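Local coordinates for protein gamma-glutamyl phosphate reductase (Thermotoga maritima, PDB 1O20) that probably catalyses the NADPH-dependent reduction of L-glutamyl phosphate to glutamate semialdehyde in the second step of making proline from glutamate, at residues G235-D248 / Y346-N358. Sequence-based numbering, arbitrary orientation.
Sequences GVGNCHIFVDESAD and YSTGHSESILTEN
Leu-355, His-240 and Thr-348 account for the largest buried areas where 235-248 meets 346-358. Leu-355 leans over the apolar row of Ile-241 and Val-243: its CG lies 3.8 Å from Ile-241 CG2, and Ala-247 adds its methyl beside the leucine CB. The leucine backbone is gripped as well, its N-H meeting Phe-242 O at 2.7 Å while its O accepts from Asp-244 N. These bonds, with Ser-353 N to His-240 O and Phe-242 N to Ser-353 O, show parallel pairing; the strand axes diverge by only 8°.

On the other face, His-240 lies alongside Glu-352, ring and carboxylate planes 43° apart. Glu-352 OE1 takes two donors on its syn side but from opposite faces of the carboxylate plane, His-240 ND1 at 2.9 Å and His-240 N at 2.7 Å. The glutamate chain bends at chi2 (-66°), which helps bring OE1 to the backbone N of His-240, while OE2 accepts from Ser-347 OG. With an alanine here instead of the glutamate, His-240 N and ND1 would probably lose their shared acceptor, and the imidazole would be freer to turn.

Thr-348 OG1 links two backbone groups, donating to Val-236 O at 2.5 Å from above the carbonyl plane and accepting from Asn-238 N at 3.0 Å. Its first torsion sets OG1 between backbone N and carbonyl carbon, with CG2 left to touch Asn-238 CB.

Within the parallel sheet of this aldehyde-dehydrogenase-like fold, strand 239-243 lies between 270-276 and 351-355, and 373-376 follows as the outermost strand within this chain. Helix 249-261 packs over Ile-241, Val-243 and Leu-355, whereas helix 336-346 covers His-240, Phe-242 and Glu-352.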
# COMPACT_ATOMS: atom_id res chain seq x y z
N GLY A 235 -6.48 1.00 3.00
CA GLY A 235 -7.53 1.92 3.38
C GLY A 235 -7.07 3.36 3.60
O GLY A 235 -5.90 3.69 3.44
N VAL A 236 -8.06 4.18 3.97
CA VAL A 236 -7.92 5.59 4.40
C VAL A 236 -6.97 5.78 5.59
O VAL A 236 -6.91 4.94 6.49
CB VAL A 236 -9.28 6.17 4.88
CG1 VAL A 236 -9.15 7.67 5.28
CG2 VAL A 236 -10.35 6.03 3.80
N GLY A 237 -6.25 6.90 5.58
CA GLY A 237 -5.27 7.19 6.62
C GLY A 237 -5.57 8.52 7.28
O GLY A 237 -4.92 9.53 7.01
N ASN A 238 -6.60 8.51 8.12
CA ASN A 238 -6.88 9.60 9.05
C ASN A 238 -5.94 9.45 10.23
O ASN A 238 -6.30 8.87 11.25
CB ASN A 238 -8.33 9.57 9.52
CG ASN A 238 -8.72 10.81 10.28
OD1 ASN A 238 -8.21 11.91 10.01
ND2 ASN A 238 -9.66 10.65 11.24
N CYS A 239 -4.74 10.00 10.11
CA CYS A 239 -3.67 9.71 11.04
C CYS A 239 -3.52 10.83 12.07
O CYS A 239 -3.58 12.03 11.70
CB CYS A 239 -2.37 9.54 10.28
SG CYS A 239 -2.44 8.18 9.10
N HIS A 240 -3.37 10.45 13.33
CA HIS A 240 -3.25 11.41 14.45
C HIS A 240 -1.85 11.41 15.00
O HIS A 240 -1.18 10.38 15.02
CB HIS A 240 -4.16 11.09 15.62
CG HIS A 240 -5.60 10.99 15.26
ND1 HIS A 240 -6.08 10.01 14.44
CD2 HIS A 240 -6.67 11.73 15.64
CE1 HIS A 240 -7.37 10.19 14.26
NE2 HIS A 240 -7.76 11.21 15.00
N ILE A 241 -1.41 12.58 15.43
CA ILE A 241 -0.24 12.74 16.27
C ILE A 241 -0.72 13.39 17.57
O ILE A 241 -1.38 14.44 17.54
CB ILE A 241 0.81 13.66 15.59
CG1 ILE A 241 1.33 13.01 14.29
CG2 ILE A 241 1.94 13.96 16.53
CD1 ILE A 241 2.21 13.96 13.50
N PHE A 242 -0.37 12.78 18.70
CA PHE A 242 -0.66 13.32 20.03
C PHE A 242 0.62 13.84 20.67
O PHE A 242 1.57 13.09 20.84
CB PHE A 242 -1.26 12.24 20.93
CG PHE A 242 -1.32 12.61 22.40
CD1 PHE A 242 -1.90 13.79 22.79
CD2 PHE A 242 -0.81 11.77 23.37
CE1 PHE A 242 -1.96 14.13 24.16
CE2 PHE A 242 -0.86 12.10 24.71
CZ PHE A 242 -1.44 13.26 25.11
N VAL A 243 0.64 15.13 21.00
CA VAL A 243 1.74 15.75 21.68
C VAL A 243 1.41 15.77 23.18
O VAL A 243 0.57 16.51 23.64
CB VAL A 243 1.98 17.20 21.18
CG1 VAL A 243 3.27 17.74 21.77
CG2 VAL A 243 2.06 17.25 19.58
N ASP A 244 2.10 14.93 23.92
CA ASP A 244 1.89 14.76 25.35
C ASP A 244 2.61 15.88 26.10
O ASP A 244 3.48 16.56 25.56
CB ASP A 244 2.45 13.40 25.75
CG ASP A 244 1.91 12.84 27.09
OD1 ASP A 244 0.89 13.30 27.68
OD2 ASP A 244 2.50 11.83 27.60
N GLU A 245 2.24 16.02 27.37
CA GLU A 245 2.78 17.01 28.27
C GLU A 245 4.27 17.09 28.33
O GLU A 245 4.82 18.18 28.29
CB GLU A 245 2.26 16.74 29.69
CG GLU A 245 2.59 17.87 30.66
CD GLU A 245 2.27 17.51 32.10
OE1 GLU A 245 1.79 16.38 32.37
OE2 GLU A 245 2.49 18.41 32.94
N SER A 246 4.94 15.96 28.43
CA SER A 246 6.41 15.91 28.56
C SER A 246 7.18 15.82 27.27
O SER A 246 8.39 15.68 27.29
CB SER A 246 6.83 14.74 29.45
OG SER A 246 6.51 13.46 28.85
N ALA A 247 6.51 15.90 26.11
CA ALA A 247 7.24 15.92 24.84
C ALA A 247 8.28 17.03 24.79
O ALA A 247 8.06 18.13 25.31
CB ALA A 247 6.29 16.12 23.69
N ASP A 248 9.39 16.73 24.16
CA ASP A 248 10.38 17.69 23.75
C ASP A 248 9.77 18.51 22.62
O ASP A 248 9.72 18.06 21.47
CB ASP A 248 11.65 16.95 23.27
CG ASP A 248 12.80 17.91 22.94
OD1 ASP A 248 12.56 19.05 22.57
OD2 ASP A 248 13.98 17.60 23.03
N TYR A 346 -11.96 8.05 16.04
CA TYR A 346 -11.84 8.65 14.70
C TYR A 346 -10.78 8.05 13.79
O TYR A 346 -10.74 8.39 12.64
CB TYR A 346 -11.63 10.17 14.83
CG TYR A 346 -12.80 10.89 15.40
CD1 TYR A 346 -12.76 11.40 16.70
CD2 TYR A 346 -13.97 11.07 14.65
CE1 TYR A 346 -13.83 12.08 17.22
CE2 TYR A 346 -15.08 11.75 15.18
CZ TYR A 346 -15.00 12.25 16.46
OH TYR A 346 -16.07 12.96 17.01
N SER A 347 -9.94 7.14 14.28
CA SER A 347 -8.85 6.57 13.50
C SER A 347 -9.43 5.66 12.44
O SER A 347 -10.49 5.09 12.63
CB SER A 347 -7.95 5.74 14.43
OG SER A 347 -6.98 4.94 13.78
N THR A 348 -8.75 5.54 11.30
CA THR A 348 -9.10 4.54 10.31
C THR A 348 -8.11 3.38 10.35
O THR A 348 -8.05 2.58 9.42
CB THR A 348 -9.12 5.15 8.93
OG1 THR A 348 -7.87 5.82 8.64
CG2 THR A 348 -10.22 6.25 8.84
N GLY A 349 -7.29 3.32 11.39
CA GLY A 349 -6.42 2.18 11.60
C GLY A 349 -5.19 2.16 10.73
O GLY A 349 -4.64 1.11 10.46
N HIS A 350 -4.72 3.33 10.30
CA HIS A 350 -3.52 3.40 9.48
C HIS A 350 -2.28 3.63 10.34
O HIS A 350 -1.56 2.69 10.67
CB HIS A 350 -3.69 4.48 8.39
CG HIS A 350 -2.68 4.42 7.29
ND1 HIS A 350 -1.35 4.70 7.47
CD2 HIS A 350 -2.83 4.12 5.97
CE1 HIS A 350 -0.71 4.57 6.32
NE2 HIS A 350 -1.58 4.20 5.39
N SER A 351 -2.02 4.91 10.64
CA SER A 351 -0.86 5.33 11.38
C SER A 351 -1.27 6.31 12.51
O SER A 351 -2.06 7.21 12.30
CB SER A 351 0.14 5.99 10.43
OG SER A 351 0.51 5.06 9.44
N GLU A 352 -0.71 6.10 13.70
CA GLU A 352 -0.97 6.94 14.88
C GLU A 352 0.33 7.12 15.65
O GLU A 352 1.10 6.16 15.80
CB GLU A 352 -2.04 6.29 15.77
CG GLU A 352 -3.30 5.85 15.05
CD GLU A 352 -4.14 6.98 14.46
OE1 GLU A 352 -3.82 8.16 14.71
OE2 GLU A 352 -5.11 6.69 13.71
N SER A 353 0.56 8.32 16.16
CA SER A 353 1.80 8.67 16.84
C SER A 353 1.62 9.43 18.16
O SER A 353 0.73 10.30 18.29
CB SER A 353 2.68 9.49 15.93
OG SER A 353 3.94 9.75 16.56
N ILE A 354 2.46 9.10 19.12
CA ILE A 354 2.54 9.87 20.34
C ILE A 354 3.90 10.47 20.46
O ILE A 354 4.89 9.79 20.32
CB ILE A 354 2.20 9.05 21.62
CG1 ILE A 354 2.36 9.91 22.89
CG2 ILE A 354 3.07 7.82 21.75
CD1 ILE A 354 1.70 9.25 24.14
N LEU A 355 3.94 11.75 20.77
CA LEU A 355 5.18 12.42 21.08
C LEU A 355 5.20 12.63 22.59
O LEU A 355 4.38 13.36 23.13
CB LEU A 355 5.28 13.75 20.30
CG LEU A 355 5.01 13.68 18.80
CD1 LEU A 355 5.28 15.05 18.13
CD2 LEU A 355 5.78 12.56 18.06
N THR A 356 6.17 12.01 23.26
CA THR A 356 6.24 12.07 24.74
C THR A 356 7.62 11.69 25.27
O THR A 356 8.41 11.07 24.57
CB THR A 356 5.11 11.17 25.35
OG1 THR A 356 5.02 11.33 26.78
CG2 THR A 356 5.37 9.70 25.10
N GLU A 357 7.90 12.11 26.50
CA GLU A 357 9.03 11.59 27.26
C GLU A 357 8.63 10.71 28.43
O GLU A 357 9.46 10.36 29.28
CB GLU A 357 9.88 12.77 27.72
CG GLU A 357 10.60 13.42 26.55
CD GLU A 357 11.60 12.47 25.87
OE1 GLU A 357 12.45 11.84 26.59
OE2 GLU A 357 11.54 12.34 24.62
N ASN A 358 7.36 10.35 28.50
CA ASN A 358 6.85 9.60 29.61
C ASN A 358 6.70 8.12 29.24
O ASN A 358 5.92 7.78 28.38
CB ASN A 358 5.51 10.20 30.05
CG ASN A 358 4.97 9.56 31.29
OD1 ASN A 358 4.56 8.40 31.28
ND2 ASN A 358 5.01 10.30 32.39
O HOH W 1 -8.30 2.48 6.66
O HOH W 2 -5.10 6.04 11.18